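Local coordinates for isomerase/lactonizing enzyme (Agrobacterium tumefaciens, PDB 1RVK), which is of unknown function but, as an enolase-superfamily member with bound magnesium, probably abstracts a proton next to a substrate carboxylate, at residues 117-122 / 361-366. Numbering follows the deposited sequence.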
# COMPACT_ATOMS: atom_id res chain seq x y z
N GLY A 117 17.70 -17.37 5.95
CA GLY A 117 17.76 -16.75 7.26
C GLY A 117 18.13 -15.29 7.13
O GLY A 117 18.87 -14.74 7.96
N GLN A 118 17.59 -14.64 6.10
CA GLN A 118 17.88 -13.24 5.81
C GLN A 118 16.63 -12.38 5.60
O GLN A 118 15.67 -12.82 4.98
CB GLN A 118 18.71 -13.15 4.53
CG GLN A 118 20.06 -13.83 4.58
CD GLN A 118 21.05 -13.06 5.41
OE1 GLN A 118 21.26 -11.87 5.20
NE2 GLN A 118 21.67 -13.74 6.37
N PRO A 119 16.64 -11.14 6.13
CA PRO A 119 15.47 -10.28 5.93
C PRO A 119 15.47 -9.97 4.43
O PRO A 119 16.53 -9.81 3.83
CB PRO A 119 15.79 -9.05 6.76
CG PRO A 119 16.70 -9.58 7.84
CD PRO A 119 17.59 -10.54 7.07
N VAL A 120 14.29 -9.87 3.82
CA VAL A 120 14.24 -9.60 2.39
C VAL A 120 14.98 -8.34 1.95
O VAL A 120 15.69 -8.37 0.94
CB VAL A 120 12.77 -9.56 1.88
CG1 VAL A 120 12.68 -8.91 0.50
CG2 VAL A 120 12.22 -10.98 1.82
N TYR A 121 14.86 -7.25 2.69
CA TYR A 121 15.55 -6.03 2.27
C TYR A 121 17.07 -6.17 2.31
O TYR A 121 17.76 -5.51 1.54
CB TYR A 121 15.08 -4.82 3.10
CG TYR A 121 15.71 -4.64 4.47
CD1 TYR A 121 16.68 -3.65 4.68
CD2 TYR A 121 15.30 -5.40 5.56
CE1 TYR A 121 17.20 -3.42 5.96
CE2 TYR A 121 15.82 -5.18 6.83
CZ TYR A 121 16.76 -4.19 7.03
OH TYR A 121 17.22 -3.94 8.30
N LYS A 122 17.58 -7.04 3.18
CA LYS A 122 19.02 -7.27 3.27
C LYS A 122 19.48 -8.12 2.09
O LYS A 122 20.63 -8.01 1.64
CB LYS A 122 19.37 -7.97 4.58
CG LYS A 122 19.23 -7.09 5.82
CD LYS A 122 20.34 -6.05 5.91
CE LYS A 122 20.22 -5.25 7.20
NZ LYS A 122 21.32 -4.27 7.41
N VAL A 361 12.58 -1.76 10.73
CA VAL A 361 12.36 -3.04 10.06
C VAL A 361 12.79 -4.18 10.98
O VAL A 361 13.93 -4.22 11.45
CB VAL A 361 13.16 -3.15 8.75
CG1 VAL A 361 12.70 -4.38 7.97
CG2 VAL A 361 12.99 -1.88 7.92
N PRO A 362 11.87 -5.11 11.27
CA PRO A 362 12.19 -6.24 12.14
C PRO A 362 13.39 -7.03 11.64
O PRO A 362 13.58 -7.19 10.43
CB PRO A 362 10.91 -7.07 12.12
CG PRO A 362 9.84 -6.03 11.93
CD PRO A 362 10.45 -5.14 10.87
N ASP A 363 14.21 -7.51 12.56
CA ASP A 363 15.37 -8.30 12.19
C ASP A 363 14.94 -9.76 12.17
O ASP A 363 15.42 -10.57 12.97
CB ASP A 363 16.51 -8.09 13.19
CG ASP A 363 17.84 -8.59 12.67
OD1 ASP A 363 18.82 -8.59 13.45
OD2 ASP A 363 17.91 -8.98 11.49
N ARG A 364 14.02 -10.08 11.28
CA ARG A 364 13.51 -11.44 11.13
C ARG A 364 13.65 -11.84 9.67
O ARG A 364 13.60 -10.98 8.78
CB ARG A 364 12.03 -11.50 11.57
CG ARG A 364 11.78 -11.07 13.01
CD ARG A 364 10.40 -11.50 13.51
NE ARG A 364 9.31 -10.69 12.96
CZ ARG A 364 8.81 -9.61 13.55
NH1 ARG A 364 9.29 -9.19 14.71
NH2 ARG A 364 7.81 -8.94 12.98
N PRO A 365 13.85 -13.13 9.39
CA PRO A 365 14.01 -13.64 8.02
C PRO A 365 12.81 -13.49 7.09
O PRO A 365 11.66 -13.45 7.54
CB PRO A 365 14.40 -15.10 8.24
CG PRO A 365 13.68 -15.45 9.50
CD PRO A 365 13.93 -14.23 10.37
N GLY A 366 13.09 -13.40 5.79
CA GLY A 366 12.03 -13.24 4.82
C GLY A 366 11.37 -11.88 4.97
O GLY A 366 12.06 -10.88 5.20
O HOH W 1 16.48 -5.24 10.54
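Y121 turns its CG between its backbone N and carbonyl carbon (chi1 82°), while V361 sets CG1 anti to its N (chi1 -170°), so that the side chains run alongside each other, pointing opposite ways. V361 CG2 comes over one face of the ring, and CG1, same side but past the rim, lies 3.4 Å from Y121 CE2; K122 CG lies over the opposite face, so the phenol is sandwiched. A water in the ring plane donates to Y121 OH (2.7 Å) and to V361 O (2.9 Å), and D129 holds the same hydroxyl, which is thus gripped twice.

Backbone pairing joins the other end, in a single beta bridge between P119 and G366. G366 N donates to Q118 O at 2.8 Å, and V120 N returns a bond of the same length to G366 O; both donors stand above the carbonyl planes. The second bond illustrates how a loop can satisfy an amide in the first turn of a helix, just beyond the N-cap residue P119. Its proline ring rests on R364 O (3.5 Å from P119 CB), and V120 CG2 packs on G366.

The contact ties the link between helices 98-116 and 120-124 to the loop following strand 358-360. Helix 313-321 flanks it: H317 accepts from Y121 N and touches V120 and V361, A320 meets Y121 and V361, and V361 pairs with D129 before barrel strand 130-137.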